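Type II restriction enzyme MUNI (Mycoplasma, PDB 1D02) recognises the double-stranded DNA sequence 5'-CAATTG-3' as a homodimer and cleaves each strand after the first C, leaving 5'-phosphate ends. Local coordinates at residues Gly139-Val151 with Leu189-Leu201. The protein carries 1 engineered substitution. Numbering follows the deposited sequence.
Sequences GINDEEILPFWVV and LVQHFNEKLKKYL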
ATOM      1  N   GLY D 139       2.973 -20.610  -0.404  1.00  8.25           N
ATOM      2  CA  GLY D 139       3.536 -21.559   0.543  1.00  7.69           C
ATOM      3  C   GLY D 139       4.546 -21.022   1.545  1.00  7.69           C
ATOM      4  O   GLY D 139       5.102 -21.808   2.314  1.00  8.77           O
ATOM      5  N   ILE D 140       4.788 -19.707   1.564  1.00  8.51           N
ATOM      6  CA  ILE D 140       5.759 -19.107   2.476  1.00  7.69           C
ATOM      7  C   ILE D 140       5.092 -18.569   3.738  1.00  9.27           C
ATOM      8  O   ILE D 140       4.499 -17.488   3.719  1.00  9.24           O
ATOM      9  CB  ILE D 140       6.525 -17.933   1.785  1.00  7.69           C
ATOM     10  CG1 ILE D 140       7.137 -18.432   0.469  1.00  7.75           C
ATOM     11  CG2 ILE D 140       7.619 -17.357   2.724  1.00  7.87           C
ATOM     12  CD1 ILE D 140       7.727 -17.308  -0.396  1.00  8.59           C
ATOM     13  N   ASN D 141       5.191 -19.310   4.843  1.00  8.78           N
ATOM     14  CA  ASN D 141       4.605 -18.860   6.098  1.00  9.27           C
ATOM     15  C   ASN D 141       5.615 -18.340   7.123  1.00  9.99           C
ATOM     16  O   ASN D 141       5.227 -17.956   8.237  1.00  9.68           O
ATOM     17  CB  ASN D 141       3.744 -19.980   6.710  1.00 10.16           C
ATOM     18  CG  ASN D 141       2.513 -20.270   5.868  1.00 10.31           C
ATOM     19  OD1 ASN D 141       1.709 -19.372   5.619  1.00 10.29           O
ATOM     20  ND2 ASN D 141       2.369 -21.513   5.410  1.00  8.73           N
ATOM     21  N   ASP D 142       6.894 -18.311   6.747  1.00 10.29           N
ATOM     22  CA  ASP D 142       7.934 -17.826   7.655  1.00 11.58           C
ATOM     23  C   ASP D 142       7.601 -16.390   8.031  1.00 13.08           C
ATOM     24  O   ASP D 142       7.468 -15.526   7.162  1.00 11.17           O
ATOM     25  CB  ASP D 142       9.297 -17.870   6.974  1.00 12.20           C
ATOM     26  CG  ASP D 142       9.618 -19.225   6.402  1.00 13.85           C
ATOM     27  OD1 ASP D 142      10.659 -19.800   6.802  1.00 16.57           O
ATOM     28  OD2 ASP D 142       8.845 -19.718   5.553  1.00 14.14           O
ATOM     29  N   GLU D 143       7.483 -16.127   9.327  1.00 15.15           N
ATOM     30  CA  GLU D 143       7.119 -14.798   9.773  1.00 18.99           C
ATOM     31  C   GLU D 143       8.148 -13.706   9.548  1.00 18.78           C
ATOM     32  O   GLU D 143       7.785 -12.536   9.466  1.00 18.94           O
ATOM     33  CB  GLU D 143       6.774 -14.821  11.255  1.00 24.34           C
ATOM     34  CG  GLU D 143       5.667 -15.765  11.595  1.00 31.93           C
ATOM     35  CD  GLU D 143       5.363 -15.763  13.079  1.00 36.58           C
ATOM     36  OE1 GLU D 143       4.430 -16.481  13.499  1.00 39.87           O
ATOM     37  OE2 GLU D 143       6.063 -15.044  13.825  1.00 39.36           O
ATOM     38  N   GLU D 144       9.421 -14.066   9.448  1.00 18.46           N
ATOM     39  CA  GLU D 144      10.441 -13.043   9.299  1.00 19.42           C
ATOM     40  C   GLU D 144      10.609 -12.472   7.898  1.00 16.55           C
ATOM     41  O   GLU D 144      11.389 -11.540   7.691  1.00 16.40           O
ATOM     42  CB  GLU D 144      11.789 -13.544   9.822  1.00 22.59           C
ATOM     43  CG  GLU D 144      12.499 -14.547   8.949  1.00 26.15           C
ATOM     44  CD  GLU D 144      12.075 -15.989   9.187  1.00 29.95           C
ATOM     45  OE1 GLU D 144      12.781 -16.873   8.664  1.00 32.56           O
ATOM     46  OE2 GLU D 144      11.056 -16.250   9.870  1.00 30.05           O
ATOM     47  N   ILE D 145       9.863 -13.014   6.945  1.00 14.56           N
ATOM     48  CA  ILE D 145       9.942 -12.524   5.577  1.00 11.41           C
ATOM     49  C   ILE D 145       8.517 -12.356   5.059  1.00 10.49           C
ATOM     50  O   ILE D 145       7.619 -13.064   5.504  1.00 10.42           O
ATOM     51  CB  ILE D 145      10.703 -13.539   4.677  1.00 12.49           C
ATOM     52  CG1 ILE D 145      11.216 -12.826   3.444  1.00 14.93           C
ATOM     53  CG2 ILE D 145       9.817 -14.727   4.288  1.00 10.95           C
ATOM     54  CD1 ILE D 145      12.449 -11.997   3.744  1.00 16.89           C
ATOM     55  N   LEU D 146       8.302 -11.388   4.166  1.00  8.58           N
ATOM     56  CA  LEU D 146       6.986 -11.199   3.551  1.00  8.99           C
ATOM     57  C   LEU D 146       6.987 -12.074   2.296  1.00  7.89           C
ATOM     58  O   LEU D 146       8.045 -12.362   1.737  1.00  8.49           O
ATOM     59  CB  LEU D 146       6.757  -9.730   3.198  1.00  9.11           C
ATOM     60  CG  LEU D 146       6.870  -8.823   4.437  1.00 11.00           C
ATOM     61  CD1 LEU D 146       6.507  -7.382   4.055  1.00 12.70           C
ATOM     62  CD2 LEU D 146       5.941  -9.323   5.552  1.00 12.75           C
ATOM     63  N   PRO D 147       5.805 -12.477   1.814  1.00  7.69           N
ATOM     64  CA  PRO D 147       5.668 -13.342   0.634  1.00  7.77           C
ATOM     65  C   PRO D 147       5.821 -12.705  -0.736  1.00  7.69           C
ATOM     66  O   PRO D 147       5.522 -13.344  -1.741  1.00  8.15           O
ATOM     67  CB  PRO D 147       4.280 -13.941   0.824  1.00  7.69           C
ATOM     68  CG  PRO D 147       3.518 -12.772   1.446  1.00  7.69           C
ATOM     69  CD  PRO D 147       4.498 -12.230   2.457  1.00  7.69           C
ATOM     70  N   PHE D 148       6.262 -11.452  -0.778  1.00  7.69           N
ATOM     71  CA  PHE D 148       6.415 -10.763  -2.056  1.00  8.28           C
ATOM     72  C   PHE D 148       7.747 -10.047  -2.114  1.00  7.69           C
ATOM     73  O   PHE D 148       8.419  -9.868  -1.092  1.00  7.69           O
ATOM     74  CB  PHE D 148       5.277  -9.747  -2.245  1.00  7.77           C
ATOM     75  CG  PHE D 148       5.244  -8.673  -1.181  1.00  7.69           C
ATOM     76  CD1 PHE D 148       6.008  -7.513  -1.324  1.00  8.22           C
ATOM     77  CD2 PHE D 148       4.454  -8.821  -0.046  1.00  8.58           C
ATOM     78  CE1 PHE D 148       5.982  -6.510  -0.346  1.00  7.84           C
ATOM     79  CE2 PHE D 148       4.416  -7.832   0.936  1.00  7.69           C
ATOM     80  CZ  PHE D 148       5.174  -6.670   0.800  1.00  7.82           C
ATOM     81  N   TRP D 149       8.125  -9.637  -3.320  1.00  7.69           N
ATOM     82  CA  TRP D 149       9.380  -8.926  -3.522  1.00  7.69           C
ATOM     83  C   TRP D 149       9.117  -7.816  -4.523  1.00  7.69           C
ATOM     84  O   TRP D 149       8.705  -8.083  -5.651  1.00  7.69           O
ATOM     85  CB  TRP D 149      10.431  -9.901  -4.064  1.00  7.69           C
ATOM     86  CG  TRP D 149      11.787  -9.296  -4.291  1.00  8.03           C
ATOM     87  CD1 TRP D 149      12.366  -8.282  -3.583  1.00  7.69           C
ATOM     88  CD2 TRP D 149      12.765  -9.745  -5.233  1.00  7.69           C
ATOM     89  NE1 TRP D 149      13.658  -8.071  -4.029  1.00  8.18           N
ATOM     90  CE2 TRP D 149      13.925  -8.957  -5.041  1.00  7.69           C
ATOM     91  CE3 TRP D 149      12.780 -10.744  -6.220  1.00  7.69           C
ATOM     92  CZ2 TRP D 149      15.095  -9.132  -5.799  1.00  7.69           C
ATOM     93  CZ3 TRP D 149      13.946 -10.921  -6.978  1.00  8.15           C
ATOM     94  CH2 TRP D 149      15.083 -10.115  -6.759  1.00  7.69           C
ATOM     95  N   VAL D 150       9.353  -6.575  -4.102  1.00  7.69           N
ATOM     96  CA  VAL D 150       9.127  -5.424  -4.972  1.00  7.69           C
ATOM     97  C   VAL D 150      10.494  -4.929  -5.459  1.00  7.69           C
ATOM     98  O   VAL D 150      11.382  -4.634  -4.658  1.00  7.69           O
ATOM     99  CB  VAL D 150       8.397  -4.273  -4.225  1.00  7.69           C
ATOM    100  CG1 VAL D 150       8.263  -3.062  -5.140  1.00  7.69           C
ATOM    101  CG2 VAL D 150       6.982  -4.725  -3.758  1.00  7.69           C
ATOM    102  N   VAL D 151      10.667  -4.909  -6.777  1.00  7.69           N
ATOM    103  CA  VAL D 151      11.907  -4.410  -7.371  1.00  7.69           C
ATOM    104  C   VAL D 151      11.638  -3.021  -7.939  1.00  7.77           C
ATOM    105  O   VAL D 151      10.737  -2.852  -8.782  1.00  7.69           O
ATOM    106  CB  VAL D 151      12.398  -5.340  -8.492  1.00  7.69           C
ATOM    107  CG1 VAL D 151      13.646  -4.746  -9.150  1.00  7.69           C
ATOM    108  CG2 VAL D 151      12.707  -6.735  -7.901  1.00  7.69           C
ATOM    109  N   LEU D 189      21.020  -7.922  -8.952  1.00  8.28           N
ATOM    110  CA  LEU D 189      19.603  -8.242  -8.783  1.00  7.69           C
ATOM    111  C   LEU D 189      19.462  -9.704  -8.341  1.00  7.69           C
ATOM    112  O   LEU D 189      18.768 -10.009  -7.365  1.00  7.69           O
ATOM    113  CB  LEU D 189      18.841  -8.026 -10.107  1.00  7.86           C
ATOM    114  CG  LEU D 189      17.388  -8.517 -10.148  1.00  8.29           C
ATOM    115  CD1 LEU D 189      16.528  -7.655  -9.235  1.00  8.26           C
ATOM    116  CD2 LEU D 189      16.864  -8.468 -11.599  1.00  7.69           C
ATOM    117  N   VAL D 190      20.133 -10.593  -9.054  1.00  7.69           N
ATOM    118  CA  VAL D 190      20.048 -12.018  -8.728  1.00  7.69           C
ATOM    119  C   VAL D 190      20.699 -12.314  -7.372  1.00  8.16           C
ATOM    120  O   VAL D 190      20.183 -13.139  -6.597  1.00  8.14           O
ATOM    121  CB  VAL D 190      20.686 -12.914  -9.856  1.00  7.69           C
ATOM    122  CG1 VAL D 190      20.548 -14.394  -9.483  1.00  8.12           C
ATOM    123  CG2 VAL D 190      19.962 -12.682 -11.200  1.00  7.69           C
ATOM    124  N   GLN D 191      21.797 -11.631  -7.048  1.00  9.08           N
ATOM    125  CA  GLN D 191      22.455 -11.869  -5.762  1.00  8.97           C
ATOM    126  C   GLN D 191      21.500 -11.552  -4.615  1.00  9.09           C
ATOM    127  O   GLN D 191      21.513 -12.239  -3.595  1.00  8.33           O
ATOM    128  CB  GLN D 191      23.738 -11.043  -5.623  1.00 11.04           C
ATOM    129  CG  GLN D 191      24.852 -11.524  -6.556  1.00 15.63           C
ATOM    130  CD  GLN D 191      26.101 -10.666  -6.476  1.00 18.47           C
ATOM    131  OE1 GLN D 191      25.979  -9.426  -6.391  1.00 19.96           O
ATOM    132  NE2 GLN D 191      27.219 -11.236  -6.530  1.00 23.85           N
ATOM    133  N   HIS D 192      20.653 -10.535  -4.772  1.00  8.51           N
ATOM    134  CA  HIS D 192      19.712 -10.220  -3.694  1.00  8.87           C
ATOM    135  C   HIS D 192      18.785 -11.415  -3.478  1.00  7.86           C
ATOM    136  O   HIS D 192      18.591 -11.867  -2.348  1.00  7.69           O
ATOM    137  CB  HIS D 192      18.883  -8.976  -4.030  1.00  8.26           C
ATOM    138  CG  HIS D 192      18.003  -8.523  -2.905  1.00 10.18           C
ATOM    139  ND1 HIS D 192      16.776  -9.093  -2.637  1.00 11.18           N
ATOM    140  CD2 HIS D 192      18.210  -7.599  -1.933  1.00  7.69           C
ATOM    141  CE1 HIS D 192      16.269  -8.544  -1.546  1.00  7.69           C
ATOM    142  NE2 HIS D 192      17.122  -7.639  -1.099  1.00 11.89           N
ATOM    143  N   PHE D 193      18.193 -11.912  -4.558  1.00  7.69           N
ATOM    144  CA  PHE D 193      17.307 -13.072  -4.471  1.00  8.21           C
ATOM    145  C   PHE D 193      18.076 -14.280  -3.900  1.00  7.96           C
ATOM    146  O   PHE D 193      17.639 -14.926  -2.955  1.00  9.20           O
ATOM    147  CB  PHE D 193      16.804 -13.449  -5.870  1.00  7.99           C
ATOM    148  CG  PHE D 193      16.132 -14.796  -5.928  1.00  8.29           C
ATOM    149  CD1 PHE D 193      14.848 -14.975  -5.425  1.00  8.55           C
ATOM    150  CD2 PHE D 193      16.803 -15.894  -6.483  1.00  8.98           C
ATOM    151  CE1 PHE D 193      14.229 -16.234  -5.473  1.00  9.10           C
ATOM    152  CE2 PHE D 193      16.202 -17.151  -6.537  1.00  8.18           C
ATOM    153  CZ  PHE D 193      14.907 -17.323  -6.030  1.00  9.43           C
ATOM    154  N   ASN D 194      19.239 -14.556  -4.474  1.00  8.05           N
ATOM    155  CA  ASN D 194      20.042 -15.708  -4.067  1.00  7.86           C
ATOM    156  C   ASN D 194      20.404 -15.742  -2.584  1.00  7.94           C
ATOM    157  O   ASN D 194      20.264 -16.777  -1.914  1.00  8.73           O
ATOM    158  CB  ASN D 194      21.328 -15.732  -4.900  1.00  8.22           C
ATOM    159  CG  ASN D 194      22.089 -17.012  -4.757  1.00 10.01           C
ATOM    160  OD1 ASN D 194      23.288 -17.001  -4.433  1.00 13.19           O
ATOM    161  ND2 ASN D 194      21.420 -18.133  -4.991  1.00  7.69           N
ATOM    162  N   GLU D 195      20.854 -14.608  -2.077  1.00  9.55           N
ATOM    163  CA  GLU D 195      21.304 -14.492  -0.696  1.00 11.31           C
ATOM    164  C   GLU D 195      20.222 -14.265   0.342  1.00 11.05           C
ATOM    165  O   GLU D 195      20.341 -14.720   1.478  1.00 11.07           O
ATOM    166  CB  GLU D 195      22.326 -13.352  -0.596  1.00 14.53           C
ATOM    167  CG  GLU D 195      23.661 -13.635  -1.299  1.00 18.65           C
ATOM    168  CD  GLU D 195      24.486 -12.369  -1.585  1.00 23.31           C
ATOM    169  OE1 GLU D 195      24.251 -11.310  -0.955  1.00 24.39           O
ATOM    170  OE2 GLU D 195      25.387 -12.441  -2.458  1.00 24.64           O
ATOM    171  N   LYS D 196      19.143 -13.599  -0.054  1.00 10.57           N
ATOM    172  CA  LYS D 196      18.106 -13.244   0.905  1.00 10.86           C
ATOM    173  C   LYS D 196      16.720 -13.850   0.801  1.00  9.85           C
ATOM    174  O   LYS D 196      15.990 -13.878   1.795  1.00 11.82           O
ATOM    175  CB  LYS D 196      17.969 -11.726   0.903  1.00 12.48           C
ATOM    176  CG  LYS D 196      19.286 -11.031   1.211  1.00 15.13           C
ATOM    177  CD  LYS D 196      19.234  -9.550   0.944  1.00 18.75           C
ATOM    178  CE  LYS D 196      20.488  -8.893   1.492  1.00 22.03           C
ATOM    179  NZ  LYS D 196      20.661  -7.517   0.959  1.00 26.96           N
ATOM    180  N   LEU D 197      16.350 -14.344  -0.377  1.00  8.46           N
ATOM    181  CA  LEU D 197      15.006 -14.861  -0.579  1.00  7.69           C
ATOM    182  C   LEU D 197      14.872 -16.317  -1.028  1.00  7.87           C
ATOM    183  O   LEU D 197      13.893 -16.981  -0.700  1.00  7.69           O
ATOM    184  CB  LEU D 197      14.294 -13.963  -1.601  1.00  7.69           C
ATOM    185  CG  LEU D 197      14.290 -12.459  -1.286  1.00  7.69           C
ATOM    186  CD1 LEU D 197      13.749 -11.676  -2.517  1.00  7.69           C
ATOM    187  CD2 LEU D 197      13.426 -12.191  -0.068  1.00  8.50           C
ATOM    188  N   LYS D 198      15.851 -16.803  -1.782  1.00  7.96           N
ATOM    189  CA  LYS D 198      15.809 -18.155  -2.323  1.00  9.22           C
ATOM    190  C   LYS D 198      15.551 -19.246  -1.279  1.00  7.77           C
ATOM    191  O   LYS D 198      14.791 -20.183  -1.536  1.00  7.69           O
ATOM    192  CB  LYS D 198      17.110 -18.456  -3.079  1.00  8.82           C
ATOM    193  CG  LYS D 198      17.054 -19.716  -3.971  1.00 10.36           C
ATOM    194  CD  LYS D 198      18.366 -19.953  -4.727  1.00 10.94           C
ATOM    195  CE  LYS D 198      19.384 -20.679  -3.848  1.00 12.92           C
ATOM    196  NZ  LYS D 198      20.732 -20.766  -4.477  1.00 15.64           N
ATOM    197  N   LYS D 199      16.175 -19.099  -0.120  1.00  8.17           N
ATOM    198  CA  LYS D 199      16.029 -20.077   0.951  1.00  8.80           C
ATOM    199  C   LYS D 199      14.582 -20.224   1.414  1.00  8.61           C
ATOM    200  O   LYS D 199      14.221 -21.248   1.983  1.00  8.33           O
ATOM    201  CB  LYS D 199      16.906 -19.700   2.143  1.00 11.83           C
ATOM    202  CG  LYS D 199      16.515 -18.397   2.835  1.00 15.00           C
ATOM    203  CD  LYS D 199      17.561 -18.044   3.909  1.00 20.54           C
ATOM    204  CE  LYS D 199      17.216 -16.734   4.623  1.00 23.38           C
ATOM    205  NZ  LYS D 199      18.245 -16.364   5.665  1.00 26.80           N
ATOM    206  N   TYR D 200      13.755 -19.206   1.173  1.00  8.76           N
ATOM    207  CA  TYR D 200      12.361 -19.297   1.588  1.00  8.93           C
ATOM    208  C   TYR D 200      11.533 -20.134   0.636  1.00  8.66           C
ATOM    209  O   TYR D 200      10.368 -20.424   0.919  1.00  8.05           O
ATOM    210  CB  TYR D 200      11.765 -17.896   1.788  1.00  9.99           C
ATOM    211  CG  TYR D 200      12.336 -17.249   3.023  1.00 12.15           C
ATOM    212  CD1 TYR D 200      13.233 -16.188   2.923  1.00 11.17           C
ATOM    213  CD2 TYR D 200      12.042 -17.754   4.298  1.00 10.64           C
ATOM    214  CE1 TYR D 200      13.834 -15.644   4.049  1.00 14.07           C
ATOM    215  CE2 TYR D 200      12.639 -17.207   5.441  1.00 13.05           C
ATOM    216  CZ  TYR D 200      13.529 -16.159   5.307  1.00 14.56           C
ATOM    217  OH  TYR D 200      14.122 -15.612   6.408  1.00 15.93           O
ATOM    218  N   LEU D 201      12.136 -20.547  -0.479  1.00  7.69           N
ATOM    219  CA  LEU D 201      11.436 -21.405  -1.416  1.00  7.69           C
ATOM    220  C   LEU D 201      11.844 -22.887  -1.177  1.00  7.69           C
ATOM    221  O   LEU D 201      11.375 -23.804  -1.867  1.00  7.71           O
ATOM    222  CB  LEU D 201      11.717 -20.979  -2.856  1.00  7.80           C
ATOM    223  CG  LEU D 201      11.225 -19.553  -3.199  1.00  8.23           C
ATOM    224  CD1 LEU D 201      11.557 -19.231  -4.643  1.00  8.92           C
ATOM    225  CD2 LEU D 201       9.718 -19.441  -2.981  1.00  7.69           C
TER
HETATM  226  O   HOH W   1       8.889 -21.190   3.128  1.00 10.20           O
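The last helix of this PD-(D/E)XK-clan nuclease packs on the central mixed sheet, where Trp-149 of strand 148-153 meets Leu-189, His-192, Phe-193 and Leu-197. Helix residues 189-197 run nearly antiparallel to strand residues 148-151, at 157°. The indole fills most of the contact between strand and helix. Its CG lies anti to the backbone N (chi1 -179°), which carries the ring out toward the helix. Leu-197 CD1 sits over one face, 3.5 Å from the centroid of the five-membered ring of Trp-149, a CH-pi contact. Val-151 CG2 covers the opposite face. At the ring edge, Trp-149 CH2 lies 3.7 Å from Leu-189 O. The His-192 ring is nearly parallel to the indole but slid aside, with little overlap.

Beyond the helix, Tyr-200 in the 3-10 turn docks on the loop before the strand. Ile-145 CG2 stands over the centre of the Tyr-200 ring, a CH-pi contact 3.7 Å from the centroid. Lys-199 CG lies over the other face. Tyr-200 OH donates to Glu-144 OE1 at 2.9 Å, on the anti side of the carboxylate, 23° out of its plane. A water links Asp-142 OD2 to Tyr-200 O, donating to both. Arg-135 hydrogen-bonds to the backbone O atoms of Ile-140, Asp-142 and Ile-145 and so ties the loop together.

The contact thus grades from a buried apolar core to a polar margin, where one direct hydrogen bond and one water bridge tie the C-terminal turn to the loop.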